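Local coordinates for protein esterase YbfF (Escherichia coli, PDB 3BF7) that probably hydrolyses ester and perhaps thioester bonds as an alpha/beta hydrolase with a helical cap, at residues 48-52 and 66-70; 1-5 and 55-59. The protein carries 1 engineered substitution. All blocks are in the same frame, centred on the assembly; numbering follows the deposited sequence.

Interaction 1 of 2, residues 48-52 and 66-70. Engineered in segment 48-52: V50 (natural residue Met).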
loop_
_atom_site.group_PDB
_atom_site.type_symbol
_atom_site.label_atom_id
_atom_site.label_comp_id
_atom_site.label_asym_id
_atom_site.label_seq_id
_atom_site.Cartn_x
_atom_site.Cartn_y
_atom_site.Cartn_z
ATOM N N VAL A 48 -3.598 8.530 -0.856
ATOM C CA VAL A 48 -2.329 9.137 -1.231
ATOM C C VAL A 48 -1.557 8.391 -2.303
ATOM O O VAL A 48 -1.727 7.184 -2.499
ATOM C CB VAL A 48 -1.365 9.247 -0.010
ATOM C CG1 VAL A 48 -2.092 9.818 1.185
ATOM C CG2 VAL A 48 -0.766 7.877 0.327
ATOM N N ASP A 49 -0.717 9.140 -3.009
ATOM C CA ASP A 49 0.204 8.550 -3.967
ATOM C C ASP A 49 1.502 8.533 -3.156
ATOM O O ASP A 49 1.932 9.567 -2.636
ATOM C CB ASP A 49 0.431 9.437 -5.197
ATOM C CG ASP A 49 -0.539 9.152 -6.332
ATOM O OD1 ASP A 49 -1.003 7.997 -6.471
ATOM O OD2 ASP A 49 -0.810 10.097 -7.109
ATOM N N VAL A 50 2.103 7.362 -3.007
ATOM C CA VAL A 50 3.365 7.264 -2.287
ATOM C C VAL A 50 4.426 7.990 -3.124
ATOM O O VAL A 50 4.269 8.131 -4.338
ATOM C CB VAL A 50 3.756 5.777 -2.101
ATOM C CG1 VAL A 50 5.159 5.654 -1.514
ATOM C CG2 VAL A 50 2.736 5.096 -1.195
ATOM N N ARG A 51 5.488 8.473 -2.486
ATOM C CA ARG A 51 6.539 9.148 -3.237
ATOM C C ARG A 51 6.988 8.224 -4.366
ATOM O O ARG A 51 6.975 6.997 -4.229
ATOM C CB ARG A 51 7.733 9.500 -2.337
ATOM C CG ARG A 51 8.413 8.314 -1.665
ATOM C CD ARG A 51 9.777 8.706 -1.099
ATOM N NE ARG A 51 9.676 9.804 -0.145
ATOM C CZ ARG A 51 10.698 10.558 0.248
ATOM N NH1 ARG A 51 11.920 10.340 -0.224
ATOM N NH2 ARG A 51 10.495 11.545 1.112
ATOM N N ASN A 52 7.354 8.826 -5.494
ATOM C CA ASN A 52 7.813 8.095 -6.665
ATOM C C ASN A 52 6.736 7.267 -7.358
ATOM O O ASN A 52 7.045 6.422 -8.203
ATOM C CB ASN A 52 9.012 7.215 -6.301
ATOM C CG ASN A 52 10.232 8.033 -5.925
ATOM O OD1 ASN A 52 10.851 7.810 -4.881
ATOM N ND2 ASN A 52 10.582 8.992 -6.775
ATOM N N ALA A 66 11.371 7.490 5.640
ATOM C CA ALA A 66 11.068 8.584 4.722
ATOM C C ALA A 66 9.597 8.560 4.310
ATOM O O ALA A 66 8.932 9.598 4.292
ATOM C CB ALA A 66 11.960 8.496 3.486
ATOM N N MET A 67 9.090 7.374 3.981
ATOM C CA MET A 67 7.695 7.239 3.585
ATOM C C MET A 67 6.774 7.543 4.766
ATOM O O MET A 67 5.692 8.097 4.587
ATOM C CB MET A 67 7.433 5.836 3.029
ATOM C CG MET A 67 8.019 5.632 1.635
ATOM S SD MET A 67 7.621 4.039 0.879
ATOM C CE MET A 67 9.202 3.212 0.977
ATOM N N ALA A 68 7.209 7.192 5.972
ATOM C CA ALA A 68 6.415 7.463 7.167
ATOM C C ALA A 68 6.355 8.975 7.386
ATOM O O ALA A 68 5.299 9.528 7.690
ATOM C CB ALA A 68 7.033 6.775 8.379
ATOM N N GLN A 69 7.494 9.643 7.228
ATOM C CA GLN A 69 7.546 11.092 7.394
ATOM C C GLN A 69 6.636 11.770 6.374
ATOM O O GLN A 69 5.996 12.778 6.679
ATOM C CB GLN A 69 8.975 11.606 7.216
ATOM C CG GLN A 69 9.094 13.119 7.339
ATOM C CD GLN A 69 8.819 13.610 8.744
ATOM O OE1 GLN A 69 9.482 13.197 9.697
ATOM N NE2 GLN A 69 7.840 14.498 8.883
ATOM N N ASP A 70 6.588 11.229 5.160
ATOM C CA ASP A 70 5.727 11.796 4.126
ATOM C C ASP A 70 4.280 11.787 4.621
ATOM O O ASP A 70 3.522 12.719 4.360
ATOM C CB ASP A 70 5.802 10.980 2.831
ATOM C CG ASP A 70 7.139 11.093 2.126
ATOM O OD1 ASP A 70 7.366 10.285 1.203
ATOM O OD2 ASP A 70 7.955 11.980 2.472
HETATM O O HOH W 1 5.674 8.318 0.418
#
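R51, on the loop that leaves strand 45-48, reaches across to D70 on helix 64-78 and pairs with its carboxylate through NE and NH2, one to each oxygen. NE of R51 donates to OD1 of D70 over 2.7 Å, while NH2 of R51 donates to OD2 of D70 over 2.9 Å. Each N-H...O angle is 169°, each oxygen accepts through its syn lone pair, and the guanidinium and carboxylate planes are only 14° apart. A bend in the arginine chain at chi3 (58°) swings the NE edge round to meet the acid. One helical turn before D70, A66 sets its methyl over the centre of one guanidinium face, with CB of A66 4.0 Å from CZ of R51.

OD1 of D70 takes a second bond from a water, which donates over 2.7 Å and itself accepts from the backbone N of R51 at 2.9 Å. OD2 is shared with the amino terminus, N of M1, and NH1 of R51 goes on to the carbonyl of V61. With four donors around it, this buried carboxylate is likely to stay ionised.

Beside the salt bridge is an apolar contact: CG1 of V50, an engineered residue that is methionine in nature, lies 3.8 Å from SD of M67. V50 and M67 also pack against helix 90-101, through M90 and A94. Loop and helix both belong to the connection between parallel strands 45-48 and 83-88, a beta-alpha-beta crossover past strand 19-22 of the alpha/beta hydrolase fold.

Interaction 2 of 2, residues 1-5 and 55-59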
loop_
_atom_site.group_PDB
_atom_site.type_symbol
_atom_site.label_atom_id
_atom_site.label_comp_id
_atom_site.label_asym_id
_atom_site.label_seq_id
_atom_site.Cartn_x
_atom_site.Cartn_y
_atom_site.Cartn_z
ATOM N N MET A 1 8.040 14.613 2.748
ATOM C CA MET A 1 7.405 15.711 1.972
ATOM C C MET A 1 5.910 15.460 1.807
ATOM O O MET A 1 5.420 14.357 2.054
ATOM C CB MET A 1 8.058 15.839 0.590
ATOM C CG MET A 1 7.362 15.062 -0.517
ATOM S SD MET A 1 7.587 13.284 -0.448
ATOM C CE MET A 1 7.659 12.915 -2.200
ATOM N N LYS A 2 5.194 16.497 1.389
ATOM C CA LYS A 2 3.757 16.410 1.173
ATOM C C LYS A 2 3.502 15.550 -0.058
ATOM O O LYS A 2 4.207 15.659 -1.058
ATOM C CB LYS A 2 3.181 17.814 0.971
ATOM C CG LYS A 2 3.430 18.742 2.152
ATOM C CD LYS A 2 3.066 20.186 1.835
ATOM C CE LYS A 2 1.597 20.334 1.480
ATOM N NZ LYS A 2 1.215 21.761 1.286
ATOM N N LEU A 3 2.490 14.694 0.023
ATOM C CA LEU A 3 2.154 13.799 -1.075
ATOM C C LEU A 3 0.933 14.264 -1.846
ATOM O O LEU A 3 0.150 15.081 -1.361
ATOM C CB LEU A 3 1.866 12.401 -0.526
ATOM C CG LEU A 3 2.978 11.725 0.273
ATOM C CD1 LEU A 3 2.463 10.416 0.849
ATOM C CD2 LEU A 3 4.181 11.491 -0.629
ATOM N N ASN A 4 0.788 13.744 -3.059
ATOM C CA ASN A 4 -0.382 14.037 -3.864
ATOM C C ASN A 4 -1.486 13.206 -3.216
ATOM O O ASN A 4 -1.275 12.035 -2.877
ATOM C CB ASN A 4 -0.177 13.579 -5.308
ATOM C CG ASN A 4 -1.437 13.713 -6.142
ATOM O OD1 ASN A 4 -1.844 12.779 -6.836
ATOM N ND2 ASN A 4 -2.060 14.879 -6.079
ATOM N N ILE A 5 -2.651 13.812 -3.023
ATOM C CA ILE A 5 -3.759 13.099 -2.410
ATOM C C ILE A 5 -5.090 13.432 -3.051
ATOM O O ILE A 5 -5.228 14.429 -3.761
ATOM C CB ILE A 5 -3.894 13.415 -0.891
ATOM C CG1 ILE A 5 -4.467 14.822 -0.684
ATOM C CG2 ILE A 5 -2.549 13.278 -0.206
ATOM C CD1 ILE A 5 -3.591 15.942 -1.189
ATOM N N LEU A 55 1.153 10.767 -9.126
ATOM C CA LEU A 55 1.539 12.144 -9.374
ATOM C C LEU A 55 2.182 12.789 -8.149
ATOM O O LEU A 55 2.175 14.011 -8.002
ATOM C CB LEU A 55 0.337 12.957 -9.879
ATOM C CG LEU A 55 -0.107 12.591 -11.307
ATOM C CD1 LEU A 55 -1.380 13.345 -11.657
ATOM C CD2 LEU A 55 0.998 12.906 -12.317
ATOM N N SER A 56 2.731 11.966 -7.260
ATOM C CA SER A 56 3.444 12.499 -6.105
ATOM C C SER A 56 4.855 12.863 -6.564
ATOM O O SER A 56 5.311 12.425 -7.623
ATOM C CB SER A 56 3.511 11.473 -4.970
ATOM O OG SER A 56 2.446 11.686 -4.062
ATOM N N PRO A 57 5.566 13.679 -5.778
ATOM C CA PRO A 57 6.926 14.075 -6.150
ATOM C C PRO A 57 7.899 12.901 -6.251
ATOM O O PRO A 57 7.671 11.831 -5.671
ATOM C CB PRO A 57 7.325 15.039 -5.034
ATOM C CG PRO A 57 6.011 15.611 -4.584
ATOM C CD PRO A 57 5.129 14.385 -4.563
ATOM N N ARG A 58 8.979 13.116 -6.998
ATOM C CA ARG A 58 10.033 12.119 -7.170
ATOM C C ARG A 58 11.172 12.479 -6.236
ATOM O O ARG A 58 11.467 13.656 -6.015
ATOM C CB ARG A 58 10.583 12.113 -8.599
ATOM C CG ARG A 58 9.775 11.340 -9.629
ATOM C CD ARG A 58 8.574 12.121 -10.095
ATOM N NE ARG A 58 7.335 11.591 -9.543
ATOM C CZ ARG A 58 6.742 10.479 -9.964
ATOM N NH1 ARG A 58 7.274 9.767 -10.950
ATOM N NH2 ARG A 58 5.609 10.084 -9.404
ATOM N N GLU A 59 11.829 11.451 -5.717
ATOM C CA GLU A 59 12.941 11.614 -4.794
ATOM C C GLU A 59 13.805 10.361 -4.892
ATOM O O GLU A 59 13.278 9.260 -4.933
ATOM C CB GLU A 59 12.370 11.769 -3.400
ATOM C CG GLU A 59 11.777 13.124 -3.163
ATOM C CD GLU A 59 12.774 14.241 -3.297
ATOM O OE1 GLU A 59 13.898 14.135 -2.779
ATOM O OE2 GLU A 59 12.421 15.250 -3.909
#
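L55 and S56 meet N4 where the N-terminal lead-in to edge strand 5-8 of the alpha/beta hydrolase sheet passes the loop between strand 45-48 and helix 64-78. The touching parts run nearly antiparallel, 161° apart end to end. The carbonyl O of L55 packs against CB of N4 at 3.6 Å, and the leucine and asparagine side chains run alongside one another in the same direction.

S56 makes the hydrogen bond of the contact: its OG accepts from the backbone N of N4 over 2.8 Å at an N-H...O angle of 164°. The same hydroxyl bonds to the carbonyl of D49, so it bridges two backbone segments, and L3 adds apolar cover beside it. An alanine here would remove this bridge and would probably leave the amide of N4 and the carbonyl of D49 each without its hydroxyl partner.

P57 presents its ring to the N terminus. CB of P57 lies 3.6 Å from CE of M1, and CD of P57 is 3.8 Å from the carbonyl O of K2; the methionine chain runs past the proline ring, heading the other way.

R58 turns back on its own loop. Its NE, 2.9 Å from the carbonyl O of S56, lies in the carbonyl plane, and NH2 of R58 reaches the same S56 O at 3.0 Å from a more tilted position.

At E59 the contact ends. Bends at chi2 (-73°) and chi3 carry the methionine's terminal methyl over to this end of the loop, where CE of M1 stands 4.2 Å from CG of E59.

How the interactions relate
From the N terminus, segment 1-5 leads into strand 5-8, and interaction 2 closes a long loop when the chain returns at 55-59 after strands 19-22 and 45-48 and helix 33-39. Within that span the chain passes 48-52, whose partner, 66-70, comes only after 55-59. The two contacts therefore cross, and interaction 1 closes a much shorter loop. Their centres are about 7 Å apart and they touch directly: besides the links through D70 and S56, OD2 of D49 lies 2.9 Å from N of L55, a probable hydrogen bond. Together they tie the chain start, the loop beyond strand 45-48 and helix 64-78 into one corner beside the sheet edge.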